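Pancreatic lipase related protein 2 (Equus caballus, PDB 1W52) probably hydrolyses the fatty acyl esters of galactolipids and triacylglycerols, releasing free fatty acids. Local coordinates at residues E270-S274 with G335-S339; P279-Y285 with C306-Y312. One frame throughout, in Å; residues are numbered along the deposited sequence.

Interaction 1: E270-S274 with G335-S339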
ATOM      1  N   GLU A 270      -4.147   1.582   5.249  1.00 21.89           N
ATOM      2  CA  GLU A 270      -5.241   0.698   5.340  1.00 22.62           C
ATOM      3  C   GLU A 270      -4.778  -0.553   4.684  1.00 22.06           C
ATOM      4  O   GLU A 270      -4.764  -1.600   5.295  1.00 21.86           O
ATOM      5  CB  GLU A 270      -6.392   1.286   4.571  1.00 24.06           C
ATOM      6  CG  GLU A 270      -6.917   2.567   5.170  1.00 27.85           C
ATOM      7  CD  GLU A 270      -7.916   2.189   6.155  1.00 33.12           C
ATOM      8  OE1 GLU A 270      -7.507   1.552   7.132  1.00 39.38           O
ATOM      9  OE2 GLU A 270      -9.086   2.414   5.895  1.00 37.23           O
ATOM     10  N   TYR A 271      -4.364  -0.442   3.435  1.00 21.57           N
ATOM     11  CA  TYR A 271      -3.962  -1.607   2.721  1.00 21.84           C
ATOM     12  C   TYR A 271      -2.853  -2.295   3.517  1.00 22.33           C
ATOM     13  O   TYR A 271      -2.868  -3.517   3.728  1.00 23.26           O
ATOM     14  CB  TYR A 271      -3.455  -1.251   1.345  1.00 21.61           C
ATOM     15  CG  TYR A 271      -4.425  -0.557   0.424  1.00 23.90           C
ATOM     16  CD1 TYR A 271      -5.786  -0.699   0.544  1.00 26.25           C
ATOM     17  CD2 TYR A 271      -3.960   0.242  -0.602  1.00 28.18           C
ATOM     18  CE1 TYR A 271      -6.652  -0.036  -0.322  1.00 27.69           C
ATOM     19  CE2 TYR A 271      -4.826   0.906  -1.474  1.00 28.66           C
ATOM     20  CZ  TYR A 271      -6.167   0.764  -1.328  1.00 27.74           C
ATOM     21  OH  TYR A 271      -7.023   1.419  -2.197  1.00 29.79           O
ATOM     22  N   TYR A 272      -1.885  -1.525   3.993  1.00 21.75           N
ATOM     23  CA  TYR A 272      -0.786  -2.152   4.671  1.00 20.90           C
ATOM     24  C   TYR A 272      -1.306  -2.907   5.873  1.00 20.08           C
ATOM     25  O   TYR A 272      -1.092  -4.085   6.009  1.00 19.50           O
ATOM     26  CB  TYR A 272       0.245  -1.129   5.113  1.00 21.44           C
ATOM     27  CG  TYR A 272       1.489  -1.775   5.725  1.00 20.24           C
ATOM     28  CD1 TYR A 272       1.507  -2.167   7.054  1.00 18.71           C
ATOM     29  CD2 TYR A 272       2.624  -1.950   4.983  1.00 19.38           C
ATOM     30  CE1 TYR A 272       2.617  -2.706   7.619  1.00 20.40           C
ATOM     31  CE2 TYR A 272       3.754  -2.510   5.543  1.00 20.39           C
ATOM     32  CZ  TYR A 272       3.744  -2.891   6.861  1.00 20.09           C
ATOM     33  OH  TYR A 272       4.843  -3.452   7.439  1.00 15.23           O
ATOM     34  N   SER A 273      -1.963  -2.225   6.774  1.00 19.32           N
ATOM     35  CA  SER A 273      -2.419  -2.917   7.958  1.00 19.75           C
ATOM     36  C   SER A 273      -3.182  -4.235   7.625  1.00 20.09           C
ATOM     37  O   SER A 273      -3.084  -5.222   8.337  1.00 19.94           O
ATOM     38  CB  SER A 273      -3.283  -1.983   8.791  1.00 19.77           C
ATOM     39  OG  SER A 273      -4.074  -2.716   9.676  1.00 21.51           O
ATOM     40  N   SER A 274      -3.934  -4.280   6.541  1.00 20.95           N
ATOM     41  CA  SER A 274      -4.652  -5.506   6.194  1.00 21.31           C
ATOM     42  C   SER A 274      -3.727  -6.577   5.657  1.00 21.56           C
ATOM     43  O   SER A 274      -3.942  -7.730   5.912  1.00 22.46           O
ATOM     44  CB  SER A 274      -5.705  -5.253   5.127  1.00 21.97           C
ATOM     45  OG  SER A 274      -6.134  -6.483   4.547  1.00 22.92           O
ATOM     46  N   GLY A 335     -13.468  -3.186   3.705  1.00 49.61           N
ATOM     47  CA  GLY A 335     -13.271  -4.234   4.679  1.00 49.21           C
ATOM     48  C   GLY A 335     -11.814  -4.527   4.962  1.00 48.81           C
ATOM     49  O   GLY A 335     -11.188  -3.828   5.758  1.00 49.95           O
ATOM     50  N   ASP A 336     -11.299  -5.589   4.339  1.00 47.52           N
ATOM     51  CA  ASP A 336      -9.874  -5.946   4.329  1.00 45.67           C
ATOM     52  C   ASP A 336      -9.226  -5.637   2.908  1.00 42.67           C
ATOM     53  O   ASP A 336      -7.999  -5.743   2.717  1.00 43.21           O
ATOM     54  CB  ASP A 336      -9.728  -7.429   4.739  1.00 46.24           C
ATOM     55  CG  ASP A 336     -10.073  -8.399   3.581  1.00 48.46           C
ATOM     56  OD1 ASP A 336     -11.027  -8.149   2.822  1.00 52.67           O
ATOM     57  OD2 ASP A 336      -9.448  -9.435   3.329  1.00 49.98           O
ATOM     58  N   TYR A 337     -10.043  -5.239   1.935  1.00 38.03           N
ATOM     59  CA  TYR A 337      -9.568  -4.757   0.638  1.00 35.40           C
ATOM     60  C   TYR A 337      -8.746  -5.765  -0.156  1.00 34.02           C
ATOM     61  O   TYR A 337      -7.955  -5.388  -1.032  1.00 31.55           O
ATOM     62  CB  TYR A 337      -8.733  -3.465   0.755  1.00 35.25           C
ATOM     63  CG  TYR A 337      -9.289  -2.354   1.650  1.00 33.76           C
ATOM     64  CD1 TYR A 337      -8.904  -2.265   2.972  1.00 31.57           C
ATOM     65  CD2 TYR A 337     -10.161  -1.372   1.150  1.00 31.65           C
ATOM     66  CE1 TYR A 337      -9.396  -1.312   3.775  1.00 31.03           C
ATOM     67  CE2 TYR A 337     -10.644  -0.386   1.955  1.00 28.68           C
ATOM     68  CZ  TYR A 337     -10.261  -0.362   3.278  1.00 29.91           C
ATOM     69  OH  TYR A 337     -10.682   0.621   4.155  1.00 30.04           O
ATOM     70  N   THR A 338      -8.946  -7.046   0.106  1.00 33.59           N
ATOM     71  CA  THR A 338      -8.181  -8.057  -0.627  1.00 33.86           C
ATOM     72  C   THR A 338      -8.851  -8.401  -1.933  1.00 35.29           C
ATOM     73  O   THR A 338     -10.037  -8.599  -1.974  1.00 35.97           O
ATOM     74  CB  THR A 338      -8.013  -9.315   0.191  1.00 33.19           C
ATOM     75  OG1 THR A 338      -9.248  -9.679   0.814  1.00 31.77           O
ATOM     76  CG2 THR A 338      -7.097  -9.052   1.356  1.00 33.57           C
ATOM     77  N   SER A 339      -8.095  -8.446  -3.008  1.00 37.21           N
ATOM     78  CA  SER A 339      -8.629  -8.857  -4.277  1.00 38.64           C
ATOM     79  C   SER A 339      -7.633  -9.809  -4.903  1.00 39.48           C
ATOM     80  O   SER A 339      -6.418  -9.687  -4.731  1.00 40.92           O
ATOM     81  CB  SER A 339      -8.848  -7.673  -5.206  1.00 39.29           C
ATOM     82  OG  SER A 339      -8.495  -7.994  -6.568  1.00 40.48           O
TER

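Interaction 2: P279-Y285 with C306-Y312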
ATOM      1  N   PRO A 279      -1.546 -11.626   4.027  1.00 38.38           N
ATOM      2  CA  PRO A 279      -0.387 -11.477   3.130  1.00 39.94           C
ATOM      3  C   PRO A 279      -0.718 -11.727   1.661  1.00 41.64           C
ATOM      4  O   PRO A 279      -0.248 -11.009   0.796  1.00 41.63           O
ATOM      5  CB  PRO A 279       0.559 -12.579   3.608  1.00 40.49           C
ATOM      6  CG  PRO A 279      -0.269 -13.418   4.691  1.00 40.14           C
ATOM      7  CD  PRO A 279      -1.278 -12.459   5.214  1.00 38.44           C
ATOM      8  N   ASP A 280      -1.525 -12.753   1.383  1.00 44.00           N
ATOM      9  CA  ASP A 280      -1.761 -13.195   0.001  1.00 45.83           C
ATOM     10  C   ASP A 280      -2.760 -12.291  -0.675  1.00 44.39           C
ATOM     11  O   ASP A 280      -3.275 -12.601  -1.752  1.00 45.03           O
ATOM     12  CB  ASP A 280      -2.281 -14.642  -0.033  1.00 47.40           C
ATOM     13  CG  ASP A 280      -1.273 -15.643   0.554  1.00 52.84           C
ATOM     14  OD1 ASP A 280      -0.111 -15.728   0.030  1.00 56.98           O
ATOM     15  OD2 ASP A 280      -1.567 -16.371   1.549  1.00 59.90           O
ATOM     16  N   GLY A 281      -3.039 -11.171  -0.025  1.00 42.13           N
ATOM     17  CA  GLY A 281      -4.193 -10.378  -0.347  1.00 40.11           C
ATOM     18  C   GLY A 281      -3.917  -9.289  -1.351  1.00 37.40           C
ATOM     19  O   GLY A 281      -4.859  -8.681  -1.897  1.00 37.68           O
ATOM     20  N   PHE A 282      -2.630  -9.033  -1.580  1.00 33.20           N
ATOM     21  CA  PHE A 282      -2.213  -7.851  -2.319  1.00 29.76           C
ATOM     22  C   PHE A 282      -0.971  -8.167  -3.081  1.00 28.61           C
ATOM     23  O   PHE A 282       0.081  -7.653  -2.758  1.00 28.10           O
ATOM     24  CB  PHE A 282      -1.916  -6.671  -1.391  1.00 28.33           C
ATOM     25  CG  PHE A 282      -2.985  -6.374  -0.368  1.00 24.67           C
ATOM     26  CD1 PHE A 282      -3.842  -5.318  -0.527  1.00 20.25           C
ATOM     27  CD2 PHE A 282      -3.080  -7.104   0.812  1.00 22.70           C
ATOM     28  CE1 PHE A 282      -4.788  -5.016   0.468  1.00 18.88           C
ATOM     29  CE2 PHE A 282      -4.055  -6.784   1.813  1.00 20.00           C
ATOM     30  CZ  PHE A 282      -4.899  -5.765   1.622  1.00 16.83           C
ATOM     31  N   LEU A 283      -1.082  -9.015  -4.082  1.00 27.50           N
ATOM     32  CA  LEU A 283       0.079  -9.386  -4.853  1.00 28.44           C
ATOM     33  C   LEU A 283       0.370  -8.370  -5.925  1.00 28.68           C
ATOM     34  O   LEU A 283      -0.435  -8.139  -6.786  1.00 28.20           O
ATOM     35  CB  LEU A 283      -0.138 -10.725  -5.531  1.00 29.34           C
ATOM     36  CG  LEU A 283      -0.209 -12.042  -4.721  1.00 31.97           C
ATOM     37  CD1 LEU A 283      -1.520 -12.240  -3.899  1.00 33.31           C
ATOM     38  CD2 LEU A 283      -0.042 -13.174  -5.711  1.00 31.29           C
ATOM     39  N   ALA A 284       1.535  -7.769  -5.906  1.00 29.58           N
ATOM     40  CA  ALA A 284       1.853  -6.832  -6.949  1.00 30.72           C
ATOM     41  C   ALA A 284       2.446  -7.515  -8.171  1.00 31.45           C
ATOM     42  O   ALA A 284       3.097  -8.543  -8.089  1.00 30.80           O
ATOM     43  CB  ALA A 284       2.796  -5.806  -6.408  1.00 31.94           C
ATOM     44  N   TYR A 285       2.226  -6.920  -9.320  1.00 33.10           N
ATOM     45  CA  TYR A 285       2.685  -7.502 -10.572  1.00 35.06           C
ATOM     46  C   TYR A 285       3.614  -6.484 -11.169  1.00 37.48           C
ATOM     47  O   TYR A 285       3.336  -5.301 -11.085  1.00 39.07           O
ATOM     48  CB  TYR A 285       1.530  -7.743 -11.563  1.00 34.58           C
ATOM     49  CG  TYR A 285       0.510  -8.767 -11.114  1.00 32.89           C
ATOM     50  CD1 TYR A 285      -0.260  -8.529 -10.017  1.00 30.01           C
ATOM     51  CD2 TYR A 285       0.324  -9.963 -11.782  1.00 33.03           C
ATOM     52  CE1 TYR A 285      -1.158  -9.399  -9.579  1.00 30.16           C
ATOM     53  CE2 TYR A 285      -0.624 -10.887 -11.312  1.00 31.08           C
ATOM     54  CZ  TYR A 285      -1.351 -10.566 -10.205  1.00 30.42           C
ATOM     55  OH  TYR A 285      -2.335 -11.342  -9.645  1.00 33.35           O
ATOM     56  N   CYS A 306       4.673 -13.435  -7.193  1.00 47.90           N
ATOM     57  CA  CYS A 306       4.447 -12.000  -7.127  1.00 45.66           C
ATOM     58  C   CYS A 306       4.874 -11.604  -5.740  1.00 40.86           C
ATOM     59  O   CYS A 306       4.625 -12.364  -4.792  1.00 40.22           O
ATOM     60  CB  CYS A 306       2.953 -11.627  -7.269  1.00 46.98           C
ATOM     61  SG  CYS A 306       2.159 -11.604  -8.914  1.00 52.72           S
ATOM     62  N   PRO A 307       5.469 -10.427  -5.582  1.00 35.10           N
ATOM     63  CA  PRO A 307       5.788  -9.945  -4.238  1.00 32.76           C
ATOM     64  C   PRO A 307       4.490  -9.719  -3.507  1.00 31.66           C
ATOM     65  O   PRO A 307       3.502  -9.378  -4.153  1.00 32.03           O
ATOM     66  CB  PRO A 307       6.495  -8.627  -4.489  1.00 32.24           C
ATOM     67  CG  PRO A 307       6.044  -8.215  -5.844  1.00 33.23           C
ATOM     68  CD  PRO A 307       5.863  -9.472  -6.624  1.00 34.30           C
ATOM     69  N   LYS A 308       4.461  -9.910  -2.198  1.00 29.87           N
ATOM     70  CA  LYS A 308       3.269  -9.577  -1.457  1.00 28.90           C
ATOM     71  C   LYS A 308       3.421  -8.128  -1.030  1.00 27.36           C
ATOM     72  O   LYS A 308       4.405  -7.801  -0.392  1.00 27.30           O
ATOM     73  CB  LYS A 308       3.107 -10.528  -0.288  1.00 29.60           C
ATOM     74  CG  LYS A 308       2.879 -11.989  -0.770  1.00 32.88           C
ATOM     75  CD  LYS A 308       3.139 -13.043   0.317  1.00 37.06           C
ATOM     76  CE  LYS A 308       3.333 -14.491  -0.236  1.00 40.11           C
ATOM     77  NZ  LYS A 308       3.421 -15.464   0.932  1.00 43.19           N
ATOM     78  N   MET A 309       2.499  -7.244  -1.442  1.00 25.55           N
ATOM     79  CA  MET A 309       2.596  -5.803  -1.148  1.00 23.71           C
ATOM     80  C   MET A 309       2.177  -5.650   0.262  1.00 22.26           C
ATOM     81  O   MET A 309       1.288  -6.309   0.725  1.00 22.76           O
ATOM     82  CB  MET A 309       1.652  -4.981  -2.011  1.00 23.96           C
ATOM     83  CG  MET A 309       1.677  -3.482  -1.710  1.00 25.43           C
ATOM     84  SD  MET A 309       0.401  -2.391  -2.455  1.00 25.72           S
ATOM     85  CE  MET A 309      -0.697  -2.400  -1.142  1.00 25.53           C
ATOM     86  N   GLY A 310       2.843  -4.823   1.004  1.00 20.85           N
ATOM     87  CA  GLY A 310       2.544  -4.845   2.402  1.00 20.16           C
ATOM     88  C   GLY A 310       3.645  -5.365   3.280  1.00 20.09           C
ATOM     89  O   GLY A 310       4.833  -5.293   2.995  1.00 18.89           O
ATOM     90  N   HIS A 311       3.203  -5.846   4.420  1.00 21.88           N
ATOM     91  CA  HIS A 311       4.053  -6.407   5.456  1.00 22.69           C
ATOM     92  C   HIS A 311       5.035  -7.448   4.944  1.00 22.46           C
ATOM     93  O   HIS A 311       6.201  -7.389   5.316  1.00 21.87           O
ATOM     94  CB  HIS A 311       3.177  -7.055   6.501  1.00 23.06           C
ATOM     95  CG  HIS A 311       3.804  -7.093   7.839  1.00 25.33           C
ATOM     96  ND1 HIS A 311       4.128  -5.948   8.530  1.00 27.22           N
ATOM     97  CD2 HIS A 311       4.205  -8.131   8.605  1.00 26.18           C
ATOM     98  CE1 HIS A 311       4.674  -6.281   9.687  1.00 27.15           C
ATOM     99  NE2 HIS A 311       4.719  -7.599   9.761  1.00 27.07           N
ATOM    100  N   TYR A 312       4.575  -8.362   4.072  1.00 22.19           N
ATOM    101  CA  TYR A 312       5.438  -9.473   3.605  1.00 22.30           C
ATOM    102  C   TYR A 312       6.185  -9.216   2.321  1.00 21.28           C
ATOM    103  O   TYR A 312       6.613 -10.151   1.639  1.00 19.76           O
ATOM    104  CB  TYR A 312       4.682 -10.820   3.569  1.00 22.68           C
ATOM    105  CG  TYR A 312       4.128 -11.164   4.953  1.00 25.93           C
ATOM    106  CD1 TYR A 312       2.821 -10.904   5.273  1.00 28.42           C
ATOM    107  CD2 TYR A 312       4.953 -11.648   5.966  1.00 29.33           C
ATOM    108  CE1 TYR A 312       2.320 -11.172   6.518  1.00 31.00           C
ATOM    109  CE2 TYR A 312       4.462 -11.913   7.243  1.00 30.74           C
ATOM    110  CZ  TYR A 312       3.139 -11.677   7.519  1.00 32.89           C
ATOM    111  OH  TYR A 312       2.613 -11.946   8.799  1.00 36.74           O
TER

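Interaction 1: E270-S274 with G335-S339
Tyr271 turns the edge of its ring toward the face of Tyr337 in a T-shaped (edge-to-face) aromatic pair that joins helix 257-277 of the alpha/beta-hydrolase fold to the loop between strands 325-329 and 340-344. The centroids lie 5.5 Å apart and the planes meet at 73°, with Tyr271 CE1 4.0 Å from Tyr337 CG. Tyrosine suits both places. The buried Tyr271 presents ring C-H groups while its hydroxyl makes a weak hydrogen bond to Thr331, and Tyr337 lays a broad flat surface beside the helix. Tyr337 reaches the helix because its CA-CB bond points there and CG stands beside the backbone N (chi1 -46°).

One residue earlier in the helix, Glu270 bends at chi2 and crosses the phenol obliquely, leaving its OE2 3.0 Å from Tyr337 OH.

A turn further along, Ser274 is short enough to let the loop backbone come close. The loop itself is tied locally by Thr338 OG1, which donates to Asp336 OD2 from above the carboxylate plane. With its hydroxyl swung away from its own backbone N, Ser274 donates OG to Asp336 O at 2.7 Å, in the carbonyl plane and on a lone pair.

Interaction 2: P279-Y285 with C306-Y312
Phe282 to Ala284 run antiparallel to Pro307 to Met309 in the alpha/beta-hydrolase domain, and the pair forms a single beta bridge, Leu283 with Lys308 as a non-hydrogen-bonded pair. Met309 N donates to Phe282 O at 2.8 Å and Ala284 N to Pro307 O at 3.1 Å, and these two bonds flank the bridged residues.

The tight part is apolar. Phe282 and Met309 meet through their CB atoms, 4.0 Å apart, and continue into the core against Leu329 and Phe228 respectively. Ala284, small enough to let the chains close, sets its methyl against Pro307 CG. At one end Pro279 lays CB beside CD1 of Tyr312, the two side chains pointing the same way. At the other end Cys306, held by a disulfide to Cys301, packs CB against Leu283. Its SG sits 3.7 Å from the centroid of the Tyr285 ring, over the face and 8° off the normal.

The solvent side is looser. Here Lys308, partly exposed and extended beyond CG, runs alongside the exposed Asp280. The aliphatic stem of Lys308 passes Pro279 O, so a long chain with a charged end suits this outer edge. Between the two charged groups, Asp280 OD1 and Lys308 NZ make only a long salt bridge of 3.7 Å.

In the fold
From the N terminus the chain first builds most of the central sheet, then enters helix 257-277, where interaction 1 begins. Leaving the helix it runs through 279-285 into edge strand 285-286, and after helix 290-294 it returns at 306-312 to close interaction 2. Strand 325-329 follows, pairing with 285-286, and only then does 335-339 come back to the helix. The smaller loop of interaction 2 therefore lies wholly within the larger one of interaction 1. The two contacts also touch: Phe282 CZ packs 3.3 Å from Ser274 OG, and Tyr272 OH probably hydrogen-bonds to His311 ND1. Together they tie the helix, the sheet edge and the loop leading to strand 340-344.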